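PDB 4HB9: similarities with probable monooxygenase, which binds flavin-adenine dinucleotide and is probably a monooxygenase of the aromatic ring hydroxylase-like flavoproteins. Local coordinates for residues Ser78-Glu83 with Pro209-Pro214; Pro217-Ile222 with Gln382-His387; Ser184-Arg189 with Glu292-Leu297; Arg226-Ile231 with Ala238-Phe243. All coordinates share one frame; numbering follows the deposited sequence.

Overall arrangement
From the N terminus, the first contact segment is 78-83, on strand 79-81, which pairs with strand 210-212 and closes contact 1. Residues 184-189 lie within that loop but find their partner only at 292-297, so contact 3 crosses contact 1. Contact 2 starts just after contact 1 has closed and runs from 217-222 to the C-terminal helix end at 382-387, crossing contact 3. Contact 4 is a local hairpin, 226-231 with 238-243, that falls within the loops of both contact 2 and contact 3. Contacts 1, 3 and 4 join strands of one mixed sheet, and contact 2 lays helix 355-386 against it. R189 of contact 3 touches P228 and F243 of contact 4.

Contact 1: Ser78-Glu83 with Pro209-Pro214; sequences SRFYNE and PNSIVP
P209 meets S78 and R79 first. Its carbonyl accepts the backbone N-H of R79, and its ring carbon CG lies 4.0 Å from S78 CB. N210 carries the side-chain bond. Its OD1 accepts from R79 NE at 2.9 Å and also from R79 NH2 at 3.0 Å. The guanidinium grips this one oxygen side-on, its plane 9° from that of the amide. A bend in the R79 chain at chi3 (-57°) brings it alongside. R79 NH1 also forms a salt bridge with D206, and N210 ND2 bonds to N203 O, which helps fix how both flat groups are turned. The ring edge of Y81 comes near the same oxygen, with CE2 3.6 Å from N210 OD1, while Y81 OH bonds to N203. S211 faces the other side of the sheet with F80, its CB 3.7 Å from F80 CD1. Its backbone N donates to R79 O and its O accepts from Y81 N. I212 returns to the face of R79 and Y81 and sets CD1 4.0 Å from Y81 CB. V213 N bonds to Y81 O at 2.7 Å, and its CG2 sits at the edge of the F80 ring. P214 CB ends the row against E83 CB. This is a parallel strand pair within a mixed sheet: strands 87-89 and 218-228 flank it, each antiparallel to its neighbour.

Contact 2: Pro217-Ile222 with Gln382-His387; sequences PDWLFI and QNAVIH. With EDO (1,2-ethanediol), chain F.
P217, D218 and W219 meet A384, V385 and H387 in a helix-on-sheet contact, where the C-terminal end of helix 355-386 comes down beside strand 218-228. H387 is the first residue past the helix and has positive phi. Its ring turns back toward the strand, and NE2 donates to D218 O at 2.8 Å. The carbonyl lies near the imidazole plane, but the bond is bent. The same NE2 makes a weak bond to A384 O in the last helical turn. One N-H thus serves two carbonyl oxygens that lie close together, D218 O and A384 O. The carboxylate of D218 is bonded to S216 OG and Y248 OH. W219 fills the angle between helix and strand. Its CG is anti to the backbone N (chi1 -166°), which lays the indole along A384, and W219 CB is 3.7 Å from A384 CB. The six-membered ring of W219 turns its edge to the face of H387 in an offset edge-to-face pair, planes 72° apart. W219 CE3 and H387 CD2 are 3.6 Å apart. P217 CB packs on V385 CG1 at 4.0 Å. A 1,2-ethanediol, probably from the crystallisation liquor, covers part of one indole face, with C1 3.6 Å above its plane and toward the rim. N383 OD1 accepts from S389 N. N383 ND2 donates almost straight to O2 of the diol, 3.1 Å away at 175°.

Contact 3: Ser184-Arg189 with Glu292-Leu297; sequences SMIIGR and ENISPL
M185 and I187 form the backbone ladder with L297 and S295. Four bonds bind the strands. M185 N donates to L297 O and L297 N returns to M185 O, both at 2.8 Å. I187 N bonds to S295 O, and S295 N to I187 O, at 2.9 and 2.8 Å. Between these two hydrogen-bonded pairs lies the non-hydrogen-bonded pair I186 and P296. The proline's missing N-H therefore costs the ladder nothing.

Apolar contacts line both faces. On one, selenomethionine M185 sets CG 3.9 Å from L297 CB, and I187 CD1 is 4.0 Å from L297 CD1. The side chain of I187 also comes within about 5 Å of the bound FAD. On the other face I186 CG2 meets I294 CG2 at 3.9 Å, and helix 264-274 covers this side through L267, L270 and V271.

Polar side chains meet past the ladder. R189 and N293 cross at a slant: N293 ND2 sits over one face of the guanidinium, 3.6 Å from R189 NH2, with the planes 35° apart. They do not bond to each other. D290 joins them, taking a salt bridge from R189 NE and a hydrogen bond from N293 ND2. R189 NH1 reaches the carbonyls of G42 and P228, and F243 makes a cation-pi contact with the guanidinium. The whole is an antiparallel pair at the edge of the mixed sheet, with strand 295-301 outermost and one face turned toward the flavin cofactor.

Contact 4: Arg226-Ile231 with Ala238-Phe243; sequences RAPVNI and AEIDNF
V229 N donates to E239 O at 2.8 Å, the shortest bond between the two arms of this beta hairpin of strands 218-228 and 240-251. The next rung is the antiparallel hydrogen-bonded pair A227 and D241, whose side chains lie on one face of the hairpin. A227 N gives to D241 O, and D241 N gives to A227 O at 3.0 Å. F243 also comes to A227 O: its ring edge brings CE2 to 3.4 Å from that oxygen, while F243 CD2 rests on A227 CB. V229 CG2 lies on D241 CB and on the carboxylate carbon CD of E239, both 3.9 Å away. The end of D241 is taken up elsewhere, with OD2 in a salt bridge to R191 and OD1 accepting weakly from N242 N.

R226, P228, I240 and N242 lie on the opposite face. The R226 chain bends at chi3 (64°) and carries its guanidinium across I240, which puts I240 CG2 over one face of the group, 3.7 Å from R226 NH2. I240 CD1 packs on P228, and both residues touch T112 of helix 111-119. N242 lies beside R226, pointing the same way, with the amide turned 64° from the guanidinium. Both offer nitrogens there, and R226 NH1 and N242 ND2 make no bond. A water joins them, accepting firmly from ND2 at 2.7 Å and weakly from NH1. On the turn side of the V229-E239 bond another water spans the arms, accepting from N230 N at 3.0 Å and from E239 N at 2.9 Å.

Contact 1: Ser78-Glu83 with Pro209-Pro214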
# COMPACT_ATOMS: atom_id res chain seq x y z
N SER A 78 -12.09 12.47 -12.74
CA SER A 78 -11.93 11.15 -13.37
C SER A 78 -12.88 10.95 -14.56
O SER A 78 -14.09 11.10 -14.41
CB SER A 78 -12.14 10.05 -12.35
OG SER A 78 -12.05 8.77 -12.96
N ARG A 79 -12.33 10.59 -15.71
CA ARG A 79 -13.07 10.48 -16.96
C ARG A 79 -13.38 9.02 -17.31
O ARG A 79 -12.64 8.10 -16.93
CB ARG A 79 -12.27 11.12 -18.09
CG ARG A 79 -12.21 12.64 -17.96
CD ARG A 79 -11.28 13.29 -18.97
NE ARG A 79 -9.93 12.75 -18.85
CZ ARG A 79 -8.80 13.47 -18.87
NH1 ARG A 79 -8.83 14.79 -19.01
NH2 ARG A 79 -7.63 12.85 -18.74
N PHE A 80 -14.48 8.82 -18.02
CA PHE A 80 -14.91 7.49 -18.39
C PHE A 80 -15.12 7.44 -19.88
O PHE A 80 -15.80 8.31 -20.45
CB PHE A 80 -16.20 7.11 -17.64
CG PHE A 80 -15.99 6.90 -16.16
CD1 PHE A 80 -15.87 5.62 -15.63
CD2 PHE A 80 -15.89 7.98 -15.30
CE1 PHE A 80 -15.66 5.43 -14.27
CE2 PHE A 80 -15.67 7.81 -13.95
CZ PHE A 80 -15.56 6.53 -13.43
N TYR A 81 -14.51 6.45 -20.53
CA TYR A 81 -14.66 6.27 -21.97
C TYR A 81 -15.09 4.87 -22.27
O TYR A 81 -14.83 3.96 -21.48
CB TYR A 81 -13.33 6.50 -22.69
CG TYR A 81 -12.73 7.86 -22.54
CD1 TYR A 81 -12.90 8.83 -23.53
CD2 TYR A 81 -11.96 8.18 -21.43
CE1 TYR A 81 -12.33 10.09 -23.39
CE2 TYR A 81 -11.39 9.42 -21.28
CZ TYR A 81 -11.58 10.37 -22.27
OH TYR A 81 -10.99 11.60 -22.10
N ASN A 82 -15.68 4.65 -23.43
CA ASN A 82 -15.78 3.31 -23.95
C ASN A 82 -14.46 2.92 -24.59
O ASN A 82 -13.46 3.63 -24.46
CB ASN A 82 -16.98 3.12 -24.89
CG ASN A 82 -16.78 3.75 -26.26
OD1 ASN A 82 -15.77 4.42 -26.55
ND2 ASN A 82 -17.79 3.56 -27.11
N GLU A 83 -14.42 1.78 -25.23
CA GLU A 83 -13.15 1.30 -25.77
C GLU A 83 -12.84 1.87 -27.17
O GLU A 83 -11.85 1.51 -27.78
CB GLU A 83 -13.13 -0.22 -25.77
CG GLU A 83 -13.86 -0.90 -26.92
CD GLU A 83 -15.38 -0.87 -26.82
OE1 GLU A 83 -15.99 -0.14 -26.01
OE2 GLU A 83 -15.98 -1.60 -27.63
N PRO A 209 -7.24 10.86 -14.01
CA PRO A 209 -7.36 9.42 -14.33
C PRO A 209 -8.48 9.12 -15.33
O PRO A 209 -9.50 9.84 -15.40
CB PRO A 209 -7.64 8.76 -12.97
CG PRO A 209 -8.12 9.85 -12.07
CD PRO A 209 -7.54 11.14 -12.59
N ASN A 210 -8.28 8.05 -16.10
CA ASN A 210 -9.23 7.62 -17.11
C ASN A 210 -9.61 6.17 -16.86
O ASN A 210 -8.77 5.36 -16.48
CB ASN A 210 -8.64 7.72 -18.51
CG ASN A 210 -8.07 9.10 -18.82
OD1 ASN A 210 -8.79 10.06 -18.93
ND2 ASN A 210 -6.76 9.18 -18.94
N SER A 211 -10.88 5.87 -17.11
CA SER A 211 -11.36 4.50 -17.12
C SER A 211 -11.92 4.13 -18.47
O SER A 211 -12.71 4.88 -19.03
CB SER A 211 -12.43 4.34 -16.06
OG SER A 211 -11.82 4.11 -14.81
N ILE A 212 -11.51 2.97 -19.00
CA ILE A 212 -12.01 2.47 -20.24
C ILE A 212 -12.99 1.39 -19.91
O ILE A 212 -12.64 0.39 -19.27
CB ILE A 212 -10.90 1.89 -21.12
CG1 ILE A 212 -9.75 2.89 -21.29
CG2 ILE A 212 -11.46 1.41 -22.44
CD1 ILE A 212 -10.11 4.28 -21.73
N VAL A 213 -14.23 1.59 -20.37
CA VAL A 213 -15.32 0.67 -20.08
C VAL A 213 -15.77 -0.00 -21.36
O VAL A 213 -16.56 0.58 -22.12
CB VAL A 213 -16.53 1.37 -19.44
CG1 VAL A 213 -17.54 0.33 -18.97
CG2 VAL A 213 -16.09 2.23 -18.27
N PRO A 214 -15.29 -1.23 -21.62
CA PRO A 214 -15.67 -1.91 -22.86
C PRO A 214 -16.98 -2.68 -22.75
O PRO A 214 -17.62 -2.68 -21.69
CB PRO A 214 -14.52 -2.89 -23.05
CG PRO A 214 -14.16 -3.26 -21.65
CD PRO A 214 -14.37 -2.03 -20.81

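Contact 2: Pro217-Ile222 with Gln382-His387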
# COMPACT_ATOMS: atom_id res chain seq x y z
N PRO A 217 -16.50 -8.08 -20.29
CA PRO A 217 -16.58 -7.99 -18.83
C PRO A 217 -15.21 -7.70 -18.19
O PRO A 217 -14.70 -8.49 -17.41
CB PRO A 217 -17.11 -9.36 -18.43
CG PRO A 217 -16.57 -10.29 -19.47
CD PRO A 217 -16.61 -9.48 -20.75
N ASP A 218 -14.63 -6.58 -18.54
CA ASP A 218 -13.30 -6.22 -18.05
C ASP A 218 -13.14 -4.73 -18.12
O ASP A 218 -14.11 -4.00 -18.43
CB ASP A 218 -12.21 -7.02 -18.82
CG ASP A 218 -12.35 -6.95 -20.34
OD1 ASP A 218 -13.08 -6.11 -20.89
OD2 ASP A 218 -11.68 -7.76 -21.00
N TRP A 219 -11.97 -4.22 -17.76
CA TRP A 219 -11.84 -2.79 -17.52
C TRP A 219 -10.39 -2.38 -17.69
O TRP A 219 -9.51 -3.19 -17.42
CB TRP A 219 -12.25 -2.54 -16.07
CG TRP A 219 -12.50 -1.14 -15.66
CD1 TRP A 219 -11.58 -0.20 -15.32
CD2 TRP A 219 -13.78 -0.54 -15.47
NE1 TRP A 219 -12.20 0.97 -14.95
CE2 TRP A 219 -13.56 0.78 -15.03
CE3 TRP A 219 -15.09 -0.99 -15.62
CZ2 TRP A 219 -14.60 1.65 -14.74
CZ3 TRP A 219 -16.12 -0.13 -15.32
CH2 TRP A 219 -15.88 1.17 -14.89
N LEU A 220 -10.15 -1.14 -18.07
CA LEU A 220 -8.77 -0.59 -18.09
C LEU A 220 -8.74 0.76 -17.40
O LEU A 220 -9.47 1.70 -17.78
CB LEU A 220 -8.21 -0.46 -19.50
CG LEU A 220 -6.72 -0.10 -19.59
CD1 LEU A 220 -5.81 -1.30 -19.26
CD2 LEU A 220 -6.39 0.36 -21.00
N PHE A 221 -7.93 0.83 -16.35
CA PHE A 221 -7.79 2.04 -15.55
C PHE A 221 -6.44 2.66 -15.93
O PHE A 221 -5.45 1.94 -16.05
CB PHE A 221 -7.89 1.72 -14.05
CG PHE A 221 -7.68 2.92 -13.18
CD1 PHE A 221 -8.61 3.96 -13.19
CD2 PHE A 221 -6.53 3.06 -12.42
CE1 PHE A 221 -8.41 5.10 -12.43
CE2 PHE A 221 -6.32 4.20 -11.64
CZ PHE A 221 -7.27 5.21 -11.64
N ILE A 222 -6.41 3.97 -16.14
CA ILE A 222 -5.17 4.67 -16.50
C ILE A 222 -4.91 5.84 -15.55
O ILE A 222 -5.78 6.68 -15.35
CB ILE A 222 -5.24 5.22 -17.94
CG1 ILE A 222 -5.46 4.06 -18.92
CG2 ILE A 222 -3.98 5.99 -18.31
CD1 ILE A 222 -5.78 4.48 -20.34
N GLN A 382 -15.59 -5.65 -8.37
CA GLN A 382 -16.69 -6.35 -9.03
C GLN A 382 -17.24 -5.50 -10.17
O GLN A 382 -17.62 -6.04 -11.23
CB GLN A 382 -17.77 -6.69 -8.01
CG GLN A 382 -17.32 -7.71 -6.95
CD GLN A 382 -18.33 -7.89 -5.81
OE1 GLN A 382 -19.10 -6.99 -5.53
NE2 GLN A 382 -18.29 -9.03 -5.14
N ASN A 383 -17.29 -4.20 -9.95
CA ASN A 383 -17.78 -3.29 -10.97
C ASN A 383 -16.92 -3.34 -12.24
O ASN A 383 -17.43 -3.17 -13.37
CB ASN A 383 -17.84 -1.86 -10.46
CG ASN A 383 -18.55 -0.93 -11.43
OD1 ASN A 383 -19.62 -1.27 -11.97
ND2 ASN A 383 -17.96 0.24 -11.66
N ALA A 384 -15.62 -3.61 -12.08
CA ALA A 384 -14.76 -3.69 -13.25
C ALA A 384 -15.21 -4.81 -14.22
O ALA A 384 -15.02 -4.71 -15.42
CB ALA A 384 -13.31 -3.90 -12.83
N VAL A 385 -15.75 -5.90 -13.68
CA VAL A 385 -16.23 -7.03 -14.46
C VAL A 385 -17.72 -6.89 -14.83
O VAL A 385 -18.10 -7.17 -15.98
CB VAL A 385 -15.95 -8.35 -13.72
CG1 VAL A 385 -16.43 -9.54 -14.51
CG2 VAL A 385 -14.44 -8.50 -13.49
N ILE A 386 -18.54 -6.43 -13.89
CA ILE A 386 -20.01 -6.32 -14.14
C ILE A 386 -20.46 -5.04 -14.83
O ILE A 386 -21.40 -5.08 -15.63
CB ILE A 386 -20.80 -6.44 -12.84
CG1 ILE A 386 -20.57 -7.81 -12.23
CG2 ILE A 386 -22.31 -6.19 -13.09
CD1 ILE A 386 -20.93 -7.87 -10.77
N HIS A 387 -19.83 -3.91 -14.50
CA HIS A 387 -20.18 -2.59 -15.06
C HIS A 387 -21.58 -2.12 -14.61
O HIS A 387 -22.37 -1.60 -15.40
CB HIS A 387 -20.11 -2.57 -16.60
CG HIS A 387 -18.79 -3.00 -17.16
ND1 HIS A 387 -18.56 -3.11 -18.51
CD2 HIS A 387 -17.64 -3.39 -16.55
CE1 HIS A 387 -17.32 -3.52 -18.71
NE2 HIS A 387 -16.75 -3.71 -17.53
C1 EDO F . -13.18 0.37 -11.36
O1 EDO F . -12.50 -0.76 -10.82
C2 EDO F . -14.68 0.11 -11.34
O2 EDO F . -15.31 0.76 -10.22

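Contact 3: Ser184-Arg189 with Glu292-Leu297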
# COMPACT_ATOMS: atom_id res chain seq x y z
N SER A 184 -8.93 -10.50 -11.13
CA SER A 184 -7.48 -10.39 -11.22
C SER A 184 -7.09 -9.16 -12.02
O SER A 184 -7.94 -8.55 -12.68
CB SER A 184 -6.91 -11.62 -11.88
OG SER A 184 -7.20 -12.76 -11.10
N MSE A 185 -5.84 -8.74 -11.92
CA MSE A 185 -5.41 -7.54 -12.64
C MSE A 185 -4.01 -7.71 -13.15
O MSE A 185 -3.23 -8.54 -12.64
CB MSE A 185 -5.54 -6.29 -11.76
CG MSE A 185 -4.65 -6.25 -10.55
SE MSE A 185 -4.96 -4.58 -9.49
CE MSE A 185 -6.85 -4.27 -9.65
N ILE A 186 -3.69 -6.93 -14.17
CA ILE A 186 -2.35 -6.85 -14.74
C ILE A 186 -2.03 -5.36 -14.76
O ILE A 186 -2.80 -4.56 -15.31
CB ILE A 186 -2.28 -7.48 -16.14
CG1 ILE A 186 -2.68 -8.95 -16.10
CG2 ILE A 186 -0.90 -7.34 -16.75
CD1 ILE A 186 -2.76 -9.61 -17.46
N ILE A 187 -0.91 -4.98 -14.14
CA ILE A 187 -0.51 -3.59 -13.94
C ILE A 187 0.81 -3.35 -14.67
O ILE A 187 1.77 -4.11 -14.49
CB ILE A 187 -0.29 -3.29 -12.45
CG1 ILE A 187 -1.54 -3.65 -11.63
CG2 ILE A 187 0.07 -1.81 -12.24
CD1 ILE A 187 -1.39 -3.47 -10.12
N GLY A 188 0.86 -2.32 -15.51
CA GLY A 188 2.11 -1.93 -16.16
C GLY A 188 2.35 -0.44 -16.05
O GLY A 188 1.44 0.32 -15.71
N ARG A 189 3.59 -0.02 -16.32
CA ARG A 189 3.93 1.38 -16.33
C ARG A 189 4.68 1.70 -17.59
O ARG A 189 5.42 0.87 -18.12
CB ARG A 189 4.80 1.74 -15.11
CG ARG A 189 6.17 1.08 -15.10
CD ARG A 189 7.01 1.43 -13.88
NE ARG A 189 8.45 1.31 -14.22
CZ ARG A 189 9.46 1.90 -13.57
NH1 ARG A 189 9.25 2.59 -12.47
NH2 ARG A 189 10.71 1.79 -14.03
N GLU A 292 10.42 -4.67 -17.43
CA GLU A 292 10.86 -5.09 -16.09
C GLU A 292 9.85 -4.87 -14.96
O GLU A 292 10.08 -5.32 -13.82
CB GLU A 292 12.13 -4.32 -15.71
CG GLU A 292 13.40 -5.14 -15.74
CD GLU A 292 14.43 -4.53 -14.81
OE1 GLU A 292 14.71 -3.32 -14.97
OE2 GLU A 292 14.91 -5.24 -13.90
N ASN A 293 8.76 -4.16 -15.23
CA ASN A 293 7.80 -3.81 -14.19
C ASN A 293 6.35 -4.06 -14.66
O ASN A 293 5.56 -3.13 -14.71
CB ASN A 293 7.96 -2.34 -13.75
CG ASN A 293 9.22 -2.08 -12.93
OD1 ASN A 293 9.19 -2.11 -11.70
ND2 ASN A 293 10.34 -1.81 -13.61
N ILE A 294 6.01 -5.30 -15.02
CA ILE A 294 4.60 -5.66 -15.30
C ILE A 294 4.17 -6.71 -14.31
O ILE A 294 4.82 -7.75 -14.20
CB ILE A 294 4.36 -6.20 -16.72
CG1 ILE A 294 4.77 -5.15 -17.75
CG2 ILE A 294 2.87 -6.53 -16.94
CD1 ILE A 294 4.87 -5.70 -19.14
N SER A 295 3.09 -6.46 -13.59
CA SER A 295 2.73 -7.31 -12.45
C SER A 295 1.31 -7.87 -12.58
O SER A 295 0.34 -7.10 -12.64
CB SER A 295 2.84 -6.56 -11.14
OG SER A 295 4.06 -5.86 -11.06
N PRO A 296 1.18 -9.20 -12.58
CA PRO A 296 -0.13 -9.82 -12.46
C PRO A 296 -0.48 -10.07 -10.99
O PRO A 296 0.39 -10.47 -10.21
CB PRO A 296 0.06 -11.15 -13.18
CG PRO A 296 1.50 -11.49 -12.93
CD PRO A 296 2.25 -10.21 -12.71
N LEU A 297 -1.75 -9.90 -10.64
CA LEU A 297 -2.20 -10.03 -9.25
C LEU A 297 -3.59 -10.62 -9.19
O LEU A 297 -4.49 -10.17 -9.91
CB LEU A 297 -2.27 -8.67 -8.56
CG LEU A 297 -1.03 -7.84 -8.29
CD1 LEU A 297 -1.47 -6.56 -7.60
CD2 LEU A 297 -0.04 -8.62 -7.41
O HOH W 1 5.34 -2.21 -16.94

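Contact 4: Arg226-Ile231 with Ala238-Phe243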
# COMPACT_ATOMS: atom_id res chain seq x y z
N ARG A 226 4.72 8.76 -9.92
CA ARG A 226 6.11 9.13 -9.86
C ARG A 226 6.89 7.91 -9.40
O ARG A 226 6.50 7.24 -8.46
CB ARG A 226 6.26 10.35 -8.96
CG ARG A 226 5.79 11.57 -9.76
CD ARG A 226 6.02 12.85 -9.09
NE ARG A 226 7.43 13.18 -8.87
CZ ARG A 226 8.20 13.83 -9.73
NH1 ARG A 226 7.75 14.16 -10.94
NH2 ARG A 226 9.45 14.14 -9.38
N ALA A 227 7.93 7.55 -10.13
CA ALA A 227 8.64 6.31 -9.89
C ALA A 227 10.05 6.36 -10.44
O ALA A 227 10.34 7.16 -11.30
CB ALA A 227 7.87 5.15 -10.51
N PRO A 228 10.93 5.49 -9.95
CA PRO A 228 12.29 5.48 -10.45
C PRO A 228 12.44 4.90 -11.87
O PRO A 228 11.82 3.90 -12.22
CB PRO A 228 13.05 4.67 -9.41
CG PRO A 228 12.03 3.89 -8.66
CD PRO A 228 10.70 4.51 -8.88
N VAL A 229 13.27 5.54 -12.68
CA VAL A 229 13.56 5.09 -14.03
C VAL A 229 14.26 3.74 -13.96
O VAL A 229 13.88 2.81 -14.64
CB VAL A 229 14.46 6.10 -14.77
CG1 VAL A 229 14.95 5.55 -16.12
CG2 VAL A 229 13.71 7.40 -14.97
N ASN A 230 15.26 3.63 -13.08
CA ASN A 230 16.06 2.41 -12.96
C ASN A 230 15.92 1.89 -11.55
O ASN A 230 16.40 2.52 -10.62
CB ASN A 230 17.53 2.73 -13.27
CG ASN A 230 18.43 1.49 -13.25
OD1 ASN A 230 18.01 0.41 -12.83
ND2 ASN A 230 19.67 1.64 -13.72
N ILE A 231 15.28 0.74 -11.38
CA ILE A 231 15.05 0.20 -10.03
C ILE A 231 16.31 -0.46 -9.42
O ILE A 231 16.26 -0.92 -8.27
CB ILE A 231 13.86 -0.77 -9.99
CG1 ILE A 231 14.11 -2.01 -10.86
CG2 ILE A 231 12.59 -0.05 -10.42
CD1 ILE A 231 13.05 -3.07 -10.72
N ALA A 238 18.03 7.41 -6.85
CA ALA A 238 16.94 7.08 -7.76
C ALA A 238 16.68 8.29 -8.64
O ALA A 238 16.69 9.43 -8.17
CB ALA A 238 15.68 6.69 -7.00
N GLU A 239 16.45 8.04 -9.93
CA GLU A 239 16.04 9.08 -10.86
C GLU A 239 14.52 9.02 -11.05
O GLU A 239 13.98 8.10 -11.66
CB GLU A 239 16.75 8.87 -12.22
CG GLU A 239 16.37 9.88 -13.28
CD GLU A 239 16.97 9.55 -14.64
OE1 GLU A 239 17.77 8.59 -14.75
OE2 GLU A 239 16.63 10.27 -15.60
N ILE A 240 13.82 10.02 -10.53
CA ILE A 240 12.35 9.96 -10.49
C ILE A 240 11.76 10.62 -11.73
O ILE A 240 12.16 11.73 -12.09
CB ILE A 240 11.80 10.62 -9.22
CG1 ILE A 240 12.47 10.01 -7.98
CG2 ILE A 240 10.28 10.49 -9.18
CD1 ILE A 240 12.24 8.52 -7.78
N ASP A 241 10.83 9.94 -12.38
CA ASP A 241 10.13 10.51 -13.53
C ASP A 241 8.65 10.15 -13.45
O ASP A 241 8.23 9.36 -12.57
CB ASP A 241 10.75 9.99 -14.83
CG ASP A 241 10.54 10.93 -16.04
OD1 ASP A 241 9.87 11.99 -15.95
OD2 ASP A 241 11.04 10.55 -17.12
N ASN A 242 7.89 10.76 -14.34
CA ASN A 242 6.48 10.48 -14.53
C ASN A 242 6.28 9.23 -15.38
O ASN A 242 6.94 9.05 -16.42
CB ASN A 242 5.78 11.67 -15.21
CG ASN A 242 5.98 12.98 -14.47
OD1 ASN A 242 6.58 13.92 -14.98
ND2 ASN A 242 5.46 13.05 -13.26
N PHE A 243 5.38 8.36 -14.91
CA PHE A 243 5.01 7.16 -15.61
C PHE A 243 3.50 7.15 -15.75
O PHE A 243 2.79 7.48 -14.79
CB PHE A 243 5.44 5.91 -14.82
CG PHE A 243 6.90 5.60 -14.94
CD1 PHE A 243 7.34 4.62 -15.82
CD2 PHE A 243 7.83 6.29 -14.17
CE1 PHE A 243 8.69 4.35 -15.95
CE2 PHE A 243 9.18 6.04 -14.34
CZ PHE A 243 9.61 5.05 -15.20
O HOH W 2 4.52 14.99 -11.67
O HOH W 3 16.67 5.36 -11.03